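Local coordinates for 34L protein (Yaba-like disease virus, PDB 1SFU) that binds left-handed Z-DNA through this N-terminal Zalpha domain and probably blocks host antiviral responses to double-stranded RNA, at residues K18-A32 with T58-K71. Numbering follows the deposited sequence.
Sequences KKEVLSLNTNDYTTA and TVKMVPSNPPKWFK. With nucleotides of chain A.
T30 and W69 form an antiparallel hydrogen-bonded pair, T30 N reaching W69 O at 3.0 Å and W69 N returning to T30 O at 2.8 Å, which lays the short strand 29-30 along strand 68-71. Beyond either end of this pair a water carries the connection on: one is held by A32 N and P67 O, the other accepts the N-H of K71 and sits within hydrogen-bonding distance of the carbonyls of N25 and D28, the first and last residues of a type I turn.

On the sheet face bearing Y29 and F70, the CB of Y29 sits over the centre of the F70 ring, 3.6 Å from its centroid. A chi1 of 63° holds CG of Y29 between its own backbone N and carbonyl carbon and sends the tyrosine ring out alongside F70, the two planes inclined at 44°. The extended chain of K68 runs across one face of that tyrosine, with CD 3.6 Å from CE1. W69 turns to the other face of the sheet, with T30 O at the edge of its indole, in plane near CD1, while Y51 of helix 43-55 meets the indole edge-to-face.

K71 ties the sheet to the loop that follows helix 11-22. Its chain passes V21 O, bends at chi3 (61°) and delivers NZ to L24 O at 2.6 Å, almost straight in line with the carbonyl. L22 crosses this chain at about a right angle, its CD2 also packing 3.8 Å from CG2 of T58.

Beyond the cis peptide before P66, P67 packs on the DNA backbone, its CD 3.4 Å from O3' of DG3 of chain A. Three helices backed by this small antiparallel sheet make the winged helix-turn-helix fold of Zalpha domains, with the 63-67 loop as the wing that meets Z-DNA.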
loop_
_atom_site.group_PDB
_atom_site.type_symbol
_atom_site.label_atom_id
_atom_site.label_comp_id
_atom_site.label_asym_id
_atom_site.label_seq_id
_atom_site.Cartn_x
_atom_site.Cartn_y
_atom_site.Cartn_z
ATOM N N LYS C 18 11.830 -14.955 -11.169
ATOM C CA LYS C 18 13.139 -14.670 -11.745
ATOM C C LYS C 18 13.323 -15.444 -13.048
ATOM O O LYS C 18 13.782 -14.897 -14.056
ATOM C CB LYS C 18 14.248 -15.026 -10.751
ATOM C CG LYS C 18 15.659 -14.726 -11.258
ATOM C CD LYS C 18 16.682 -14.890 -10.140
ATOM C CE LYS C 18 18.108 -14.733 -10.650
ATOM N NZ LYS C 18 19.099 -14.892 -9.536
ATOM N N LYS C 19 12.942 -16.716 -13.030
ATOM C CA LYS C 19 13.065 -17.551 -14.216
ATOM C C LYS C 19 12.252 -16.947 -15.358
ATOM O O LYS C 19 12.708 -16.910 -16.495
ATOM C CB LYS C 19 12.579 -18.968 -13.908
ATOM C CG LYS C 19 13.116 -20.025 -14.852
ATOM C CD LYS C 19 12.838 -21.432 -14.325
ATOM C CE LYS C 19 13.604 -22.478 -15.122
ATOM N NZ LYS C 19 15.079 -22.246 -15.041
ATOM N N GLU C 20 11.055 -16.452 -15.051
ATOM C CA GLU C 20 10.200 -15.857 -16.073
ATOM C C GLU C 20 10.790 -14.594 -16.691
ATOM O O GLU C 20 10.803 -14.445 -17.913
ATOM C CB GLU C 20 8.821 -15.523 -15.495
ATOM C CG GLU C 20 7.961 -16.727 -15.169
ATOM C CD GLU C 20 7.614 -17.545 -16.397
ATOM O OE1 GLU C 20 6.910 -17.022 -17.292
ATOM O OE2 GLU C 20 8.051 -18.712 -16.464
ATOM N N VAL C 21 11.265 -13.677 -15.854
ATOM C CA VAL C 21 11.822 -12.435 -16.372
ATOM C C VAL C 21 13.092 -12.681 -17.181
ATOM O O VAL C 21 13.327 -12.024 -18.193
ATOM C CB VAL C 21 12.118 -11.428 -15.233
ATOM C CG1 VAL C 21 10.828 -11.082 -14.503
ATOM C CG2 VAL C 21 13.142 -12.002 -14.278
ATOM N N LEU C 22 13.908 -13.634 -16.742
ATOM C CA LEU C 22 15.140 -13.941 -17.458
ATOM C C LEU C 22 14.868 -14.537 -18.835
ATOM O O LEU C 22 15.729 -14.500 -19.708
ATOM C CB LEU C 22 16.014 -14.892 -16.635
ATOM C CG LEU C 22 16.691 -14.225 -15.438
ATOM C CD1 LEU C 22 17.490 -15.249 -14.639
ATOM C CD2 LEU C 22 17.598 -13.109 -15.940
ATOM N N SER C 23 13.666 -15.069 -19.036
ATOM C CA SER C 23 13.321 -15.656 -20.325
ATOM C C SER C 23 12.891 -14.586 -21.324
ATOM O O SER C 23 12.724 -14.866 -22.506
ATOM C CB SER C 23 12.198 -16.691 -20.165
ATOM O OG SER C 23 10.964 -16.073 -19.851
ATOM N N LEU C 24 12.718 -13.359 -20.848
ATOM C CA LEU C 24 12.300 -12.257 -21.713
ATOM C C LEU C 24 13.430 -11.789 -22.618
ATOM O O LEU C 24 14.606 -11.930 -22.284
ATOM C CB LEU C 24 11.844 -11.055 -20.878
ATOM C CG LEU C 24 10.653 -11.165 -19.925
ATOM C CD1 LEU C 24 10.654 -9.970 -18.987
ATOM C CD2 LEU C 24 9.360 -11.229 -20.706
ATOM N N ASN C 25 13.070 -11.234 -23.769
ATOM C CA ASN C 25 14.070 -10.696 -24.673
ATOM C C ASN C 25 14.362 -9.311 -24.121
ATOM O O ASN C 25 13.464 -8.640 -23.607
ATOM C CB ASN C 25 13.524 -10.583 -26.093
ATOM C CG ASN C 25 13.158 -11.927 -26.682
ATOM O OD1 ASN C 25 13.938 -12.876 -26.618
ATOM N ND2 ASN C 25 11.969 -12.014 -27.266
ATOM N N THR C 26 15.612 -8.884 -24.215
ATOM C CA THR C 26 16.011 -7.578 -23.709
ATOM C C THR C 26 15.011 -6.495 -24.089
ATOM O O THR C 26 14.708 -5.601 -23.297
ATOM C CB THR C 26 17.402 -7.180 -24.257
ATOM O OG1 THR C 26 18.392 -8.079 -23.745
ATOM C CG2 THR C 26 17.751 -5.757 -23.854
ATOM N N ASN C 27 14.488 -6.595 -25.303
ATOM C CA ASN C 27 13.554 -5.607 -25.817
ATOM C C ASN C 27 12.112 -5.746 -25.336
ATOM O O ASN C 27 11.308 -4.837 -25.522
ATOM C CB ASN C 27 13.587 -5.635 -27.347
ATOM C CG ASN C 27 12.780 -4.519 -27.965
ATOM O OD1 ASN C 27 12.895 -3.358 -27.562
ATOM N ND2 ASN C 27 11.964 -4.856 -28.957
ATOM N N ASP C 28 11.785 -6.867 -24.706
ATOM C CA ASP C 28 10.423 -7.088 -24.248
ATOM C C ASP C 28 10.231 -6.757 -22.771
ATOM O O ASP C 28 11.198 -6.572 -22.040
ATOM C CB ASP C 28 10.022 -8.539 -24.522
ATOM C CG ASP C 28 8.536 -8.772 -24.342
ATOM O OD1 ASP C 28 7.750 -7.863 -24.692
ATOM O OD2 ASP C 28 8.150 -9.862 -23.862
ATOM N N TYR C 29 8.974 -6.665 -22.346
ATOM C CA TYR C 29 8.650 -6.371 -20.951
ATOM C C TYR C 29 7.382 -7.102 -20.554
ATOM O O TYR C 29 6.638 -7.575 -21.412
ATOM C CB TYR C 29 8.472 -4.859 -20.735
ATOM C CG TYR C 29 7.326 -4.216 -21.497
ATOM C CD1 TYR C 29 6.008 -4.296 -21.029
ATOM C CD2 TYR C 29 7.560 -3.514 -22.682
ATOM C CE1 TYR C 29 4.956 -3.688 -21.724
ATOM C CE2 TYR C 29 6.514 -2.906 -23.384
ATOM C CZ TYR C 29 5.220 -2.998 -22.899
ATOM O OH TYR C 29 4.196 -2.391 -23.585
ATOM N N THR C 30 7.142 -7.211 -19.255
ATOM C CA THR C 30 5.935 -7.876 -18.779
ATOM C C THR C 30 5.347 -7.057 -17.633
ATOM O O THR C 30 5.868 -5.990 -17.307
ATOM C CB THR C 30 6.235 -9.339 -18.326
ATOM O OG1 THR C 30 5.002 -10.032 -18.090
ATOM C CG2 THR C 30 7.065 -9.359 -17.064
ATOM N N THR C 31 4.257 -7.537 -17.042
ATOM C CA THR C 31 3.609 -6.832 -15.936
ATOM C C THR C 31 3.276 -7.826 -14.842
ATOM O O THR C 31 3.334 -9.038 -15.052
ATOM C CB THR C 31 2.299 -6.158 -16.377
ATOM O OG1 THR C 31 1.341 -7.163 -16.740
ATOM C CG2 THR C 31 2.542 -5.245 -17.570
ATOM N N ALA C 32 2.921 -7.316 -13.671
ATOM C CA ALA C 32 2.585 -8.193 -12.560
ATOM C C ALA C 32 1.324 -8.982 -12.887
ATOM O O ALA C 32 1.248 -10.184 -12.618
ATOM C CB ALA C 32 2.378 -7.381 -11.290
ATOM N N THR C 58 18.189 -7.709 -11.281
ATOM C CA THR C 58 17.846 -8.681 -12.312
ATOM C C THR C 58 16.748 -8.118 -13.214
ATOM O O THR C 58 16.676 -8.434 -14.401
ATOM C CB THR C 58 17.348 -9.996 -11.687
ATOM O OG1 THR C 58 18.364 -10.522 -10.830
ATOM C CG2 THR C 58 17.013 -11.013 -12.765
ATOM N N VAL C 59 15.899 -7.272 -12.639
ATOM C CA VAL C 59 14.799 -6.672 -13.384
ATOM C C VAL C 59 14.764 -5.163 -13.148
ATOM O O VAL C 59 15.281 -4.671 -12.148
ATOM C CB VAL C 59 13.445 -7.288 -12.942
ATOM C CG1 VAL C 59 13.123 -6.852 -11.512
ATOM C CG2 VAL C 59 12.335 -6.879 -13.902
ATOM N N LYS C 60 14.160 -4.434 -14.077
ATOM C CA LYS C 60 14.051 -2.985 -13.979
ATOM C C LYS C 60 12.592 -2.592 -14.186
ATOM O O LYS C 60 11.959 -3.012 -15.160
ATOM C CB LYS C 60 14.945 -2.320 -15.038
ATOM C CG LYS C 60 14.648 -0.840 -15.307
ATOM C CD LYS C 60 14.939 0.031 -14.102
ATOM C CE LYS C 60 14.442 1.462 -14.314
ATOM N NZ LYS C 60 14.727 2.332 -13.135
ATOM N N MET C 61 12.063 -1.792 -13.266
ATOM C CA MET C 61 10.666 -1.355 -13.331
ATOM C C MET C 61 10.537 0.035 -13.934
ATOM O O MET C 61 11.359 0.908 -13.665
ATOM C CB MET C 61 10.054 -1.356 -11.920
ATOM C CG MET C 61 8.580 -0.977 -11.836
ATOM S SD MET C 61 8.234 0.810 -11.879
ATOM C CE MET C 61 8.394 1.192 -10.156
ATOM N N VAL C 62 9.504 0.229 -14.746
ATOM C CA VAL C 62 9.229 1.519 -15.375
ATOM C C VAL C 62 7.840 1.943 -14.912
ATOM O O VAL C 62 6.844 1.315 -15.271
ATOM C CB VAL C 62 9.248 1.412 -16.917
ATOM C CG1 VAL C 62 8.636 2.659 -17.539
ATOM C CG2 VAL C 62 10.683 1.237 -17.399
ATOM N N PRO C 63 7.764 3.010 -14.100
ATOM C CA PRO C 63 6.515 3.550 -13.552
ATOM C C PRO C 63 5.448 3.921 -14.565
ATOM O O PRO C 63 5.087 5.084 -14.722
ATOM C CB PRO C 63 6.987 4.748 -12.728
ATOM C CG PRO C 63 8.225 5.170 -13.422
ATOM C CD PRO C 63 8.902 3.854 -13.702
ATOM N N SER C 64 4.940 2.913 -15.253
ATOM C CA SER C 64 3.896 3.128 -16.219
ATOM C C SER C 64 2.628 2.762 -15.447
ATOM O O SER C 64 2.685 2.506 -14.236
ATOM C CB SER C 64 4.104 2.202 -17.418
ATOM O OG SER C 64 3.318 2.617 -18.516
ATOM N N ASN C 65 1.490 2.746 -16.123
ATOM C CA ASN C 65 0.243 2.403 -15.454
ATOM C C ASN C 65 -0.383 1.206 -16.141
ATOM O O ASN C 65 -1.081 1.355 -17.149
ATOM C CB ASN C 65 -0.719 3.595 -15.484
ATOM C CG ASN C 65 -0.351 4.665 -14.469
ATOM O OD1 ASN C 65 -0.529 4.483 -13.257
ATOM N ND2 ASN C 65 0.179 5.780 -14.954
ATOM N N PRO C 66 -0.134 -0.007 -15.611
ATOM C CA PRO C 66 0.685 -0.300 -14.428
ATOM C C PRO C 66 2.184 -0.376 -14.747
ATOM O O PRO C 66 2.596 -0.238 -15.899
ATOM C CB PRO C 66 0.132 -1.642 -13.963
ATOM C CG PRO C 66 -0.097 -2.335 -15.257
ATOM C CD PRO C 66 -0.755 -1.245 -16.121
ATOM N N PRO C 67 3.021 -0.600 -13.724
ATOM C CA PRO C 67 4.462 -0.677 -13.992
ATOM C C PRO C 67 4.837 -1.801 -14.952
ATOM O O PRO C 67 4.247 -2.880 -14.926
ATOM C CB PRO C 67 5.060 -0.892 -12.605
ATOM C CG PRO C 67 4.073 -0.160 -11.701
ATOM C CD PRO C 67 2.748 -0.592 -12.275
ATOM N N LYS C 68 5.816 -1.530 -15.807
ATOM C CA LYS C 68 6.309 -2.516 -16.761
ATOM C C LYS C 68 7.641 -3.028 -16.220
ATOM O O LYS C 68 8.427 -2.265 -15.661
ATOM C CB LYS C 68 6.490 -1.872 -18.136
ATOM C CG LYS C 68 5.167 -1.441 -18.759
ATOM C CD LYS C 68 5.347 -0.530 -19.974
ATOM C CE LYS C 68 3.984 -0.079 -20.505
ATOM N NZ LYS C 68 4.044 1.046 -21.480
ATOM N N TRP C 69 7.885 -4.321 -16.370
ATOM C CA TRP C 69 9.109 -4.914 -15.864
ATOM C C TRP C 69 9.991 -5.485 -16.972
ATOM O O TRP C 69 9.554 -6.346 -17.751
ATOM C CB TRP C 69 8.755 -5.994 -14.838
ATOM C CG TRP C 69 7.996 -5.441 -13.663
ATOM C CD1 TRP C 69 6.659 -5.165 -13.604
ATOM C CD2 TRP C 69 8.543 -5.044 -12.398
ATOM N NE1 TRP C 69 6.339 -4.619 -12.378
ATOM C CE2 TRP C 69 7.479 -4.533 -11.621
ATOM C CE3 TRP C 69 9.831 -5.070 -11.846
ATOM C CZ2 TRP C 69 7.663 -4.049 -10.319
ATOM C CZ3 TRP C 69 10.016 -4.590 -10.548
ATOM C CH2 TRP C 69 8.937 -4.087 -9.802
ATOM N N PHE C 70 11.227 -4.984 -17.030
ATOM C CA PHE C 70 12.221 -5.394 -18.026
ATOM C C PHE C 70 13.356 -6.202 -17.401
ATOM O O PHE C 70 13.731 -5.979 -16.246
ATOM C CB PHE C 70 12.878 -4.174 -18.692
ATOM C CG PHE C 70 11.936 -3.298 -19.456
ATOM C CD1 PHE C 70 11.033 -2.469 -18.793
ATOM C CD2 PHE C 70 11.969 -3.274 -20.850
ATOM C CE1 PHE C 70 10.178 -1.627 -19.505
ATOM C CE2 PHE C 70 11.114 -2.433 -21.572
ATOM C CZ PHE C 70 10.219 -1.610 -20.895
ATOM N N LYS C 71 13.912 -7.126 -18.176
ATOM C CA LYS C 71 15.046 -7.913 -17.711
ATOM C C LYS C 71 16.238 -6.958 -17.784
ATOM O O LYS C 71 16.323 -6.159 -18.709
ATOM C CB LYS C 71 15.290 -9.104 -18.640
ATOM C CG LYS C 71 16.561 -9.876 -18.321
ATOM C CD LYS C 71 16.763 -11.070 -19.252
ATOM C CE LYS C 71 16.895 -10.635 -20.705
ATOM N NZ LYS C 71 17.164 -11.791 -21.606
ATOM P P DG A 3 -3.294 -1.228 -11.321
ATOM O OP1 DG A 3 -3.802 -0.990 -12.695
ATOM O OP2 DG A 3 -3.047 -2.605 -10.848
ATOM O "O5'" DG A 3 -1.980 -0.344 -11.153
ATOM C "C5'" DG A 3 -1.134 -0.527 -10.025
ATOM C "C4'" DG A 3 0.002 0.466 -10.051
ATOM O "O4'" DG A 3 -0.541 1.792 -10.185
ATOM C "C3'" DG A 3 0.810 0.477 -8.764
ATOM O "O3'" DG A 3 2.018 -0.247 -9.022
ATOM C "C2'" DG A 3 1.224 1.932 -8.613
ATOM C "C1'" DG A 3 0.197 2.722 -9.415
ATOM N N9 DG A 3 -0.764 3.514 -8.649
ATOM C C8 DG A 3 -0.979 4.867 -8.768
ATOM N N7 DG A 3 -1.922 5.309 -7.981
ATOM C C5 DG A 3 -2.357 4.183 -7.296
ATOM C C6 DG A 3 -3.371 4.047 -6.315
ATOM O O6 DG A 3 -4.105 4.927 -5.847
ATOM N N1 DG A 3 -3.492 2.731 -5.878
ATOM C C2 DG A 3 -2.733 1.682 -6.331
ATOM N N2 DG A 3 -2.997 0.486 -5.780
ATOM N N3 DG A 3 -1.781 1.794 -7.253
ATOM C C4 DG A 3 -1.648 3.066 -7.687
HETATM O O HOH W 1 18.674 -12.332 -8.658
HETATM O O HOH W 2 13.335 -7.517 -20.904
HETATM O O HOH W 3 2.930 -4.391 -13.174
#